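Ribokinase (Staphylococcus aureus, PDB 3RY7) catalyses the ATP- and magnesium-dependent phosphorylation of D-ribose at O-5, giving D-ribose 5-phosphate, and is activated by monovalent cations. Local coordinates at residues 11-22 / 94-103; 239-250 / 275-286. All coordinates share one frame; numbering follows the deposited sequence. Where two conformers were deposited one is given.

In the fold
Contact 1 (11-22 / 94-103) joins two parallel strands of the small four-stranded sheet, the lid of the ribokinase fold, and carries Asn-12, Val-13 and Asp-14 of the substrate site. Contact 2 (239-250 / 275-286) belongs to the nucleotide and cation side of the large domain: Asn-279 is an ATP-site residue, and Asp-248, Thr-250 and Thr-285 are residues assigned to the potassium site. The two centres lie about 22 Å apart and the nearest atoms about 6 Å apart, without touching. Asp-254, the assigned proton acceptor, follows shortly after 239-250. The second subunit reaches both: its Lys-288 meets Phe-16 of contact 1, and its Glu-33 meets Lys-243 of contact 2.

Contact 1 (11-22 / 94-103); sequences TNVDQFLTVERY and TGQAFITVNA
Phe-16 and Ile-99 run out together from the same face of the sheet. Ile-99 CB sits over the Phe-16 ring in a CH-pi contact, 4.2 Å from the centroid, and CD1 of Ile-99 closes to 3.4 Å from CZ of Phe-16. The isoleucine spans the ring because CG1 is anti to its carbonyl carbon (chi1 -58°) and CD1 extends beyond it, while CG2 approaches CE1. Val-101 comes in at the ring edge, in plane, through CG2. Lys-288 of the second subunit makes a cation-pi contact with the same ring. Further along this face Asp-14 OD1 lies 3.4 Å from the methyl CB of Ala-97 and is hydrogen-bonded to a glycerol, probably from the crystallisation liquor, that may mark the sugar pocket; Asn-12, Val-13 and Asp-14 are assigned to substrate binding.

Strands 12-18 and 95-101 run parallel at the centre of the four-stranded lid sheet, between 36-40 and 107-112. Seven backbone bonds join 13-19 to 95-101; that from Gln-15 N to Ala-97 O is short, 2.6 Å, and nearly straight.

On the other face Gln-15 bends at chi2 (81°) and runs alongside Phe-98, its amide 38° from the ring plane. Gln-96 is instead extended beyond CG, and its NE2 donates to Thr-94 O of its own segment at 3.0 Å, almost in the amide plane, which fixes the rotation of that amide.

Past the strand ends, Ala-103 N bonds to Glu-20 O, and the Tyr-22 ring turns back along strand 95-101, edge toward the Thr-100 carbonyl. Asn-102 CB lies over one face of this ring, 3.9 Å from the centroid, and the Thr-100 methyl CG2 approaches CE1 at 3.6 Å. Asn-102 OD1 accepts from the backbone N of both Gly-105 and Gln-106.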
loop_
_atom_site.group_PDB
_atom_site.type_symbol
_atom_site.label_atom_id
_atom_site.label_comp_id
_atom_site.label_asym_id
_atom_site.label_seq_id
_atom_site.Cartn_x
_atom_site.Cartn_y
_atom_site.Cartn_z
ATOM N N THR A 11 19.473 -12.129 -3.301
ATOM C CA THR A 11 18.721 -11.493 -2.223
ATOM C C THR A 11 19.417 -10.186 -1.895
ATOM O O THR A 11 20.638 -10.165 -1.684
ATOM C CB THR A 11 18.665 -12.375 -0.968
ATOM O OG1 THR A 11 17.933 -13.569 -1.260
ATOM C CG2 THR A 11 17.961 -11.628 0.182
ATOM N N ASN A 12 18.653 -9.094 -1.891
ATOM C CA ASN A 12 19.203 -7.771 -1.638
ATOM C C ASN A 12 18.486 -7.115 -0.470
ATOM O O ASN A 12 17.297 -7.345 -0.270
ATOM C CB ASN A 12 19.018 -6.859 -2.859
ATOM C CG ASN A 12 20.020 -7.125 -3.971
ATOM O OD1 ASN A 12 21.073 -7.738 -3.754
ATOM N ND2 ASN A 12 19.707 -6.629 -5.174
ATOM N N VAL A 13 19.192 -6.289 0.295
ATOM C CA VAL A 13 18.501 -5.372 1.187
ATOM C C VAL A 13 18.448 -4.012 0.496
ATOM O O VAL A 13 19.476 -3.390 0.262
ATOM C CB VAL A 13 19.162 -5.296 2.572
ATOM C CG1 VAL A 13 18.462 -4.253 3.433
ATOM C CG2 VAL A 13 19.145 -6.676 3.240
ATOM N N ASP A 14 17.242 -3.585 0.127
ATOM C CA ASP A 14 17.052 -2.290 -0.522
ATOM C C ASP A 14 16.987 -1.157 0.507
ATOM O O ASP A 14 16.129 -1.150 1.376
ATOM C CB ASP A 14 15.756 -2.294 -1.337
ATOM C CG ASP A 14 15.790 -3.260 -2.522
ATOM O OD1 ASP A 14 16.871 -3.810 -2.851
ATOM O OD2 ASP A 14 14.719 -3.455 -3.131
ATOM N N GLN A 15 17.904 -0.206 0.404
ATOM C CA GLN A 15 17.857 0.990 1.230
ATOM C C GLN A 15 17.235 2.167 0.507
ATOM O O GLN A 15 17.853 2.755 -0.373
ATOM C CB GLN A 15 19.247 1.397 1.660
ATOM C CG GLN A 15 19.415 1.310 3.140
ATOM C CD GLN A 15 19.698 -0.099 3.553
ATOM O OE1 GLN A 15 19.058 -0.644 4.448
ATOM N NE2 GLN A 15 20.659 -0.709 2.886
ATOM N N PHE A 16 16.028 2.527 0.913
ATOM C CA PHE A 16 15.298 3.629 0.291
ATOM C C PHE A 16 15.439 4.950 1.047
ATOM O O PHE A 16 15.120 5.034 2.238
ATOM C CB PHE A 16 13.821 3.271 0.180
ATOM C CG PHE A 16 13.520 2.274 -0.895
ATOM C CD1 PHE A 16 13.179 2.703 -2.173
ATOM C CD2 PHE A 16 13.571 0.907 -0.633
ATOM C CE1 PHE A 16 12.890 1.789 -3.174
ATOM C CE2 PHE A 16 13.281 -0.014 -1.627
ATOM C CZ PHE A 16 12.937 0.432 -2.905
ATOM N N LEU A 17 15.913 5.973 0.339
ATOM C CA LEU A 17 15.929 7.344 0.842
ATOM C C LEU A 17 14.980 8.195 0.007
ATOM O O LEU A 17 15.230 8.421 -1.178
ATOM C CB LEU A 17 17.330 7.925 0.725
ATOM C CG LEU A 17 17.564 9.290 1.377
ATOM C CD1 LEU A 17 17.502 9.163 2.890
ATOM C CD2 LEU A 17 18.904 9.870 0.942
ATOM N N THR A 18 13.889 8.654 0.609
ATOM C CA THR A 18 12.944 9.494 -0.117
ATOM C C THR A 18 13.312 10.957 0.050
ATOM O O THR A 18 13.309 11.485 1.158
ATOM C CB THR A 18 11.508 9.302 0.362
ATOM O OG1 THR A 18 11.153 7.919 0.282
ATOM C CG2 THR A 18 10.555 10.116 -0.500
ATOM N N VAL A 19 13.655 11.597 -1.057
ATOM C CA VAL A 19 13.898 13.024 -1.068
ATOM C C VAL A 19 12.765 13.731 -1.808
ATOM O O VAL A 19 11.803 13.099 -2.272
ATOM C CB VAL A 19 15.242 13.363 -1.726
ATOM C CG1 VAL A 19 16.348 12.519 -1.112
ATOM C CG2 VAL A 19 15.168 13.127 -3.226
ATOM N N GLU A 20 12.871 15.053 -1.889
ATOM C CA GLU A 20 11.907 15.839 -2.637
ATOM C C GLU A 20 12.532 16.050 -4.000
ATOM O O GLU A 20 11.913 15.847 -5.040
ATOM C CB GLU A 20 11.674 17.189 -1.947
ATOM C CG GLU A 20 10.237 17.694 -2.027
ATOM C CD GLU A 20 9.632 17.957 -0.654
ATOM O OE1 GLU A 20 9.999 18.978 -0.020
ATOM O OE2 GLU A 20 8.784 17.142 -0.214
ATOM N N ARG A 21 13.753 16.525 -4.007
ATOM C CA ARG A 21 14.446 16.680 -5.242
ATOM C C ARG A 21 15.857 16.181 -5.100
ATOM O O ARG A 21 16.510 16.390 -4.122
ATOM C CB ARG A 21 14.389 18.127 -5.763
ATOM C CG ARG A 21 15.333 19.120 -5.108
ATOM C CD ARG A 21 15.742 20.301 -5.994
ATOM N NE ARG A 21 17.170 20.273 -6.280
ATOM C CZ ARG A 21 18.074 21.084 -5.743
ATOM N NH1 ARG A 21 17.715 22.010 -4.906
ATOM N NH2 ARG A 21 19.351 20.968 -6.048
ATOM N N TYR A 22 16.310 15.501 -6.121
ATOM C CA TYR A 22 17.653 14.943 -6.139
ATOM C C TYR A 22 18.661 16.060 -5.991
ATOM O O TYR A 22 18.559 17.076 -6.665
ATOM C CB TYR A 22 17.935 14.178 -7.440
ATOM C CG TYR A 22 17.118 12.915 -7.628
ATOM C CD1 TYR A 22 17.198 11.864 -6.720
ATOM C CD2 TYR A 22 16.284 12.768 -8.728
ATOM C CE1 TYR A 22 16.454 10.710 -6.897
ATOM C CE2 TYR A 22 15.542 11.620 -8.913
ATOM C CZ TYR A 22 15.626 10.595 -7.997
ATOM O OH TYR A 22 14.883 9.455 -8.198
ATOM N N THR A 94 25.983 -8.977 2.753
ATOM C CA THR A 94 24.795 -9.254 1.968
ATOM C C THR A 94 24.630 -8.229 0.853
ATOM O O THR A 94 24.966 -7.054 1.019
ATOM C CB THR A 94 23.559 -9.276 2.849
ATOM O OG1 THR A 94 23.758 -10.270 3.856
ATOM C CG2 THR A 94 22.307 -9.605 2.021
ATOM N N GLY A 95 24.156 -8.687 -0.300
ATOM C CA GLY A 95 23.910 -7.797 -1.426
ATOM C C GLY A 95 22.945 -6.692 -1.019
ATOM O O GLY A 95 22.056 -6.920 -0.200
ATOM N N GLN A 96 23.123 -5.506 -1.593
ATOM C CA GLN A 96 22.316 -4.343 -1.230
ATOM C C GLN A 96 22.044 -3.417 -2.412
ATOM O O GLN A 96 22.854 -3.308 -3.346
ATOM C CB GLN A 96 23.013 -3.543 -0.126
ATOM C CG GLN A 96 23.122 -4.305 1.155
ATOM C CD GLN A 96 24.141 -3.702 2.090
ATOM O OE1 GLN A 96 24.049 -2.528 2.438
ATOM N NE2 GLN A 96 25.112 -4.507 2.517
ATOM N N ALA A 97 20.904 -2.738 -2.362
ATOM C CA ALA A 97 20.620 -1.690 -3.327
ATOM C C ALA A 97 20.352 -0.375 -2.596
ATOM O O ALA A 97 19.662 -0.336 -1.566
ATOM C CB ALA A 97 19.433 -2.074 -4.209
ATOM N N PHE A 98 20.901 0.696 -3.144
ATOM C CA PHE A 98 20.737 2.020 -2.572
ATOM C C PHE A 98 19.929 2.862 -3.550
ATOM O O PHE A 98 20.400 3.224 -4.636
ATOM C CB PHE A 98 22.108 2.603 -2.270
ATOM C CG PHE A 98 23.009 1.637 -1.528
ATOM C CD1 PHE A 98 23.943 0.871 -2.206
ATOM C CD2 PHE A 98 22.880 1.464 -0.144
ATOM C CE1 PHE A 98 24.768 -0.031 -1.523
ATOM C CE2 PHE A 98 23.695 0.559 0.550
ATOM C CZ PHE A 98 24.640 -0.187 -0.145
ATOM N N ILE A 99 18.691 3.132 -3.154
ATOM C CA ILE A 99 17.687 3.725 -4.026
ATOM C C ILE A 99 17.204 5.089 -3.511
ATOM O O ILE A 99 16.638 5.184 -2.414
ATOM C CB ILE A 99 16.478 2.776 -4.129
ATOM C CG1 ILE A 99 16.938 1.408 -4.662
ATOM C CG2 ILE A 99 15.403 3.369 -5.014
ATOM C CD1 ILE A 99 15.925 0.294 -4.484
ATOM N N THR A 100 17.440 6.139 -4.293
ATOM C CA THR A 100 16.949 7.465 -3.941
ATOM C C THR A 100 15.698 7.797 -4.753
ATOM O O THR A 100 15.759 7.885 -5.978
ATOM C CB THR A 100 18.015 8.539 -4.188
ATOM O OG1 THR A 100 19.259 8.120 -3.621
ATOM C CG2 THR A 100 17.597 9.872 -3.557
ATOM N N VAL A 101 14.567 7.955 -4.067
ATOM C CA VAL A 101 13.301 8.329 -4.687
ATOM C C VAL A 101 13.048 9.843 -4.586
ATOM O O VAL A 101 13.262 10.436 -3.529
ATOM C CB VAL A 101 12.143 7.652 -3.968
ATOM C CG1 VAL A 101 10.850 7.872 -4.728
ATOM C CG2 VAL A 101 12.430 6.187 -3.780
ATOM N N ASN A 102 12.590 10.476 -5.665
ATOM C CA ASN A 102 12.170 11.880 -5.554
ATOM C C ASN A 102 10.656 12.059 -5.429
ATOM O O ASN A 102 9.908 11.076 -5.368
ATOM C CB ASN A 102 12.778 12.768 -6.650
ATOM C CG ASN A 102 12.304 12.411 -8.053
ATOM O OD1 ASN A 102 11.324 11.680 -8.243
ATOM N ND2 ASN A 102 13.000 12.948 -9.050
ATOM N N ALA A 103 10.206 13.308 -5.349
ATOM C CA ALA A 103 8.788 13.584 -5.158
ATOM C C ALA A 103 7.919 12.978 -6.264
ATOM O O ALA A 103 6.828 12.444 -6.002
ATOM C CB ALA A 103 8.568 15.078 -5.046
HETATM O O HOH W 1 23.167 -11.319 -0.875
#

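Contact 2 (239-250 / 275-286)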
loop_
_atom_site.group_PDB
_atom_site.type_symbol
_atom_site.label_atom_id
_atom_site.label_comp_id
_atom_site.label_asym_id
_atom_site.label_seq_id
_atom_site.Cartn_x
_atom_site.Cartn_y
_atom_site.Cartn_z
ATOM N N ILE A 239 0.542 -10.529 -26.752
ATOM C CA ILE A 239 -0.536 -10.482 -25.768
ATOM C C ILE A 239 -0.546 -9.172 -24.979
ATOM O O ILE A 239 0.497 -8.742 -24.489
ATOM C CB ILE A 239 -0.419 -11.641 -24.767
ATOM C CG1 ILE A 239 -0.445 -12.979 -25.498
ATOM C CG2 ILE A 239 -1.522 -11.570 -23.719
ATOM C CD1 ILE A 239 -1.141 -14.073 -24.732
ATOM N N GLU A 240 -1.718 -8.560 -24.850
ATOM C CA GLU A 240 -1.871 -7.295 -24.151
ATOM C C GLU A 240 -1.736 -7.423 -22.640
ATOM O O GLU A 240 -2.141 -8.428 -22.029
ATOM C CB GLU A 240 -3.221 -6.658 -24.501
ATOM C CG GLU A 240 -3.329 -6.208 -25.950
ATOM C CD GLU A 240 -2.267 -5.187 -26.309
ATOM O OE1 GLU A 240 -2.059 -4.248 -25.512
ATOM O OE2 GLU A 240 -1.633 -5.324 -27.381
ATOM N N ALA A 241 -1.173 -6.375 -22.050
ATOM C CA ALA A 241 -0.993 -6.281 -20.605
ATOM C C ALA A 241 -2.231 -5.717 -19.901
ATOM O O ALA A 241 -3.196 -5.300 -20.544
ATOM C CB ALA A 241 0.235 -5.419 -20.289
ATOM N N TYR A 242 -2.193 -5.711 -18.575
ATOM C CA TYR A 242 -3.224 -5.056 -17.785
ATOM C C TYR A 242 -2.717 -3.688 -17.324
ATOM O O TYR A 242 -2.251 -2.870 -18.133
ATOM C CB TYR A 242 -3.586 -5.914 -16.577
ATOM C CG TYR A 242 -4.163 -7.269 -16.925
ATOM C CD1 TYR A 242 -5.347 -7.699 -16.348
ATOM C CD2 TYR A 242 -3.533 -8.115 -17.833
ATOM C CE1 TYR A 242 -5.889 -8.933 -16.654
ATOM C CE2 TYR A 242 -4.071 -9.360 -18.151
ATOM C CZ TYR A 242 -5.250 -9.759 -17.554
ATOM O OH TYR A 242 -5.818 -10.978 -17.845
ATOM N N LYS A 243 -2.754 -3.461 -16.028
ATOM C CA LYS A 243 -2.196 -2.232 -15.514
ATOM C C LYS A 243 -0.715 -2.384 -15.342
ATOM O O LYS A 243 -0.231 -3.276 -14.685
ATOM C CB LYS A 243 -2.833 -1.781 -14.217
ATOM C CG LYS A 243 -2.675 -0.269 -14.017
ATOM C CD LYS A 243 -3.294 0.279 -12.743
ATOM C CE LYS A 243 -2.598 1.584 -12.325
ATOM N NZ LYS A 243 -3.228 2.264 -11.163
ATOM N N VAL A 244 -0.001 -1.485 -15.968
ATOM C CA VAL A 244 1.456 -1.519 -15.919
ATOM C C VAL A 244 2.072 -0.122 -15.918
ATOM O O VAL A 244 1.773 0.695 -16.792
ATOM C CB VAL A 244 2.032 -2.334 -17.103
ATOM C CG1 VAL A 244 3.460 -1.910 -17.406
ATOM C CG2 VAL A 244 1.950 -3.822 -16.809
ATOM N N ASN A 245 2.926 0.155 -14.935
ATOM C CA ASN A 245 3.658 1.416 -14.922
ATOM C C ASN A 245 4.760 1.401 -15.977
ATOM O O ASN A 245 5.273 0.339 -16.337
ATOM C CB ASN A 245 4.253 1.704 -13.539
ATOM C CG ASN A 245 3.195 2.045 -12.503
ATOM O OD1 ASN A 245 2.124 2.561 -12.833
ATOM N ND2 ASN A 245 3.498 1.763 -11.238
ATOM N N ALA A 246 5.116 2.583 -16.471
ATOM C CA ALA A 246 6.137 2.708 -17.509
ATOM C C ALA A 246 7.490 2.240 -17.003
ATOM O O ALA A 246 8.208 1.511 -17.694
ATOM C CB ALA A 246 6.225 4.143 -18.001
ATOM N N ILE A 247 7.840 2.680 -15.801
ATOM C CA ILE A 247 9.024 2.187 -15.120
ATOM C C ILE A 247 8.579 1.196 -14.037
ATOM O O ILE A 247 7.686 1.511 -13.238
ATOM C CB ILE A 247 9.842 3.348 -14.500
ATOM C CG1 ILE A 247 10.687 4.047 -15.571
ATOM C CG2 ILE A 247 10.767 2.835 -13.406
ATOM C CD1 ILE A 247 9.896 4.658 -16.708
ATOM N N ASP A 248 9.166 -0.005 -14.033
ATOM C CA ASP A 248 8.862 -0.989 -12.988
ATOM C C ASP A 248 9.436 -0.531 -11.652
ATOM O O ASP A 248 10.638 -0.278 -11.517
ATOM C CB ASP A 248 9.364 -2.395 -13.330
ATOM C CG ASP A 248 8.820 -3.458 -12.373
ATOM O OD1 ASP A 248 8.278 -3.105 -11.302
ATOM O OD2 ASP A 248 8.922 -4.659 -12.693
ATOM N N THR A 249 8.581 -0.313 -10.662
ATOM C CA THR A 249 9.034 0.142 -9.355
ATOM C C THR A 249 8.361 -0.597 -8.261
ATOM O O THR A 249 8.470 -0.224 -7.128
ATOM C CB THR A 249 8.814 1.661 -9.060
ATOM O OG1 THR A 249 7.436 1.929 -8.911
ATOM C CG2 THR A 249 9.359 2.515 -10.091
ATOM N N THR A 250 7.680 -1.657 -8.619
ATOM C CA THR A 250 6.909 -2.440 -7.672
ATOM C C THR A 250 7.206 -3.940 -7.795
ATOM O O THR A 250 6.379 -4.777 -7.417
ATOM C CB THR A 250 5.424 -2.212 -7.948
ATOM O OG1 THR A 250 5.195 -2.347 -9.361
ATOM C CG2 THR A 250 5.029 -0.796 -7.537
ATOM N N ILE A 275 1.041 -16.728 -19.640
ATOM C CA ILE A 275 1.438 -15.336 -19.813
ATOM C C ILE A 275 0.343 -14.361 -19.350
ATOM O O ILE A 275 0.634 -13.272 -18.828
ATOM C CB ILE A 275 1.844 -15.055 -21.268
ATOM C CG1 ILE A 275 3.163 -15.784 -21.578
ATOM C CG2 ILE A 275 1.960 -13.554 -21.516
ATOM C CD1 ILE A 275 3.677 -15.556 -22.977
ATOM N N ASP A 276 -0.911 -14.775 -19.532
ATOM C CA ASP A 276 -2.064 -14.010 -19.074
ATOM C C ASP A 276 -2.070 -13.914 -17.550
ATOM O O ASP A 276 -2.149 -12.823 -16.975
ATOM C CB ASP A 276 -3.360 -14.670 -19.544
ATOM C CG ASP A 276 -4.591 -13.926 -19.061
ATOM O OD1 ASP A 276 -5.347 -14.469 -18.218
ATOM O OD2 ASP A 276 -4.775 -12.780 -19.514
ATOM N N PHE A 277 -1.999 -15.077 -16.912
ATOM C CA PHE A 277 -1.900 -15.178 -15.463
ATOM C C PHE A 277 -0.725 -14.378 -14.892
ATOM O O PHE A 277 -0.855 -13.739 -13.848
ATOM C CB PHE A 277 -1.760 -16.636 -15.068
ATOM C CG PHE A 277 -1.707 -16.866 -13.585
ATOM C CD1 PHE A 277 -2.876 -17.088 -12.861
ATOM C CD2 PHE A 277 -0.492 -16.894 -12.912
ATOM C CE1 PHE A 277 -2.839 -17.320 -11.488
ATOM C CE2 PHE A 277 -0.443 -17.126 -11.541
ATOM C CZ PHE A 277 -1.622 -17.342 -10.830
ATOM N N GLY A 278 0.417 -14.422 -15.575
ATOM C CA GLY A 278 1.583 -13.662 -15.161
ATOM C C GLY A 278 1.317 -12.169 -15.226
ATOM O O GLY A 278 1.736 -11.406 -14.353
ATOM N N ASN A 279 0.631 -11.745 -16.281
ATOM C CA ASN A 279 0.298 -10.339 -16.447
ATOM C C ASN A 279 -0.755 -9.883 -15.431
ATOM O O ASN A 279 -0.746 -8.725 -15.009
ATOM C CB ASN A 279 -0.128 -10.039 -17.887
ATOM C CG ASN A 279 1.067 -9.812 -18.819
ATOM O OD1 ASN A 279 2.079 -9.220 -18.428
ATOM N ND2 ASN A 279 0.943 -10.275 -20.066
ATOM N N LYS A 280 -1.637 -10.797 -15.020
ATOM C CA LYS A 280 -2.572 -10.508 -13.935
ATOM C C LYS A 280 -1.801 -10.237 -12.651
ATOM O O LYS A 280 -1.867 -9.134 -12.094
ATOM C CB LYS A 280 -3.562 -11.655 -13.707
ATOM C CG LYS A 280 -4.767 -11.646 -14.647
ATOM C CD LYS A 280 -5.615 -12.898 -14.461
ATOM C CE LYS A 280 -6.607 -13.086 -15.611
ATOM N NZ LYS A 280 -7.376 -14.368 -15.499
ATOM N N ALA A 281 -1.066 -11.251 -12.194
ATOM C CA ALA A 281 -0.285 -11.149 -10.967
ATOM C C ALA A 281 0.466 -9.834 -10.947
ATOM O O ALA A 281 0.409 -9.090 -9.972
ATOM C CB ALA A 281 0.674 -12.311 -10.854
ATOM N N SER A 282 1.141 -9.534 -12.048
ATOM C CA SER A 282 1.915 -8.306 -12.166
ATOM C C SER A 282 1.091 -7.013 -11.969
ATOM O O SER A 282 1.594 -6.030 -11.412
ATOM C CB SER A 282 2.622 -8.275 -13.517
ATOM O OG SER A 282 3.368 -7.095 -13.668
ATOM N N SER A 283 -0.160 -7.002 -12.430
ATOM C CA SER A 283 -0.965 -5.774 -12.387
ATOM C C SER A 283 -1.379 -5.423 -10.952
ATOM O O SER A 283 -1.378 -4.256 -10.574
ATOM C CB SER A 283 -2.197 -5.889 -13.285
ATOM O OG SER A 283 -3.144 -6.777 -12.711
ATOM N N LEU A 284 -1.698 -6.453 -10.169
ATOM C CA LEU A 284 -2.003 -6.347 -8.744
ATOM C C LEU A 284 -0.936 -5.598 -7.947
ATOM O O LEU A 284 -1.141 -5.201 -6.793
ATOM C CB LEU A 284 -2.145 -7.748 -8.167
ATOM C CG LEU A 284 -3.461 -8.415 -8.556
ATOM C CD1 LEU A 284 -3.625 -9.743 -7.837
ATOM C CD2 LEU A 284 -4.624 -7.470 -8.237
ATOM N N THR A 285 0.248 -5.434 -8.528
ATOM C CA THR A 285 1.324 -4.794 -7.815
ATOM C C THR A 285 1.295 -3.310 -7.954
ATOM O O THR A 285 1.845 -2.632 -7.160
ATOM C CB THR A 285 2.804 -5.288 -8.152
ATOM O OG1 THR A 285 3.247 -4.787 -9.404
ATOM C CG2 THR A 285 2.978 -6.761 -8.051
ATOM N N VAL A 286 0.672 -2.813 -8.992
ATOM C CA VAL A 286 0.581 -1.373 -9.156
ATOM C C VAL A 286 -0.816 -0.883 -8.761
ATOM O O VAL A 286 -1.188 0.265 -9.031
ATOM C CB VAL A 286 0.875 -0.961 -10.612
ATOM C CG1 VAL A 286 2.321 -1.274 -10.969
ATOM C CG2 VAL A 286 -0.071 -1.670 -11.564
HETATM O O HOH W 2 -2.595 -10.403 -20.683
HETATM O O HOH W 3 -0.195 -6.544 -16.397
HETATM O O HOH W 4 2.451 -4.113 -13.658
#
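This is a loop-on-helix contact in the large domain, where the chain leaving strand 236-239 passes along helix 271-283 and turns back to meet the residues after it, near the ATP and potassium sites. The Tyr-242 ring lies against one side of the helix, with the start of Lys-280 over one face. The Tyr-242 hydroxyl donates to Asp-276 OD2 at 2.7 Å, on the syn side of the carboxylate but 30° out of its plane. Asp-276 reaches the ring edge because its CG points away from its own N (chi1 179°), and OD1 forms a long salt bridge with Lys-280 NZ. The extended Lys-280 chain crosses the phenol, CG 3.5 Å from Tyr-242 CZ, while Asn-279 CB meets the ring obliquely near CD2. Tyr-242 CB packs on Ser-283 CB; Ser-283 OG turns back to Lys-280 O, in the carbonyl plane on a lone pair.

Val-286 packs with its two methyls on different partners: CG2 touches Lys-243 CB at 3.8 Å, and CG1 meets Asn-245 ND2 and Thr-250 OG1. Lys-243 lies across the valine, its NZ in a salt bridge with Glu-33 of the second subunit.

The hydroxyls Thr-250 OG1 and Thr-285 OG1 share a hydrogen bond of 3.1 Å, and Thr-285 OG1 donates to Ser-282 O at 2.9 Å. Asp-248 OD1 accepts from Thr-250 N, an Asx turn, and the carboxylate also takes the amides of Ala-252 and Gly-253 at the start of helix 252-263, just before Asp-254. Waters bridge Tyr-242 N to Asn-279 O and Lys-243 O to Ser-282 O. Asn-279 ND2, of the ATP site, bonds to Thr-228. Thr-250 and Thr-285 are both assigned to potassium binding, so their hydroxyl link probably bears on the relative position of loop and helix end; Asp-248, also assigned, stands apart from 275-286.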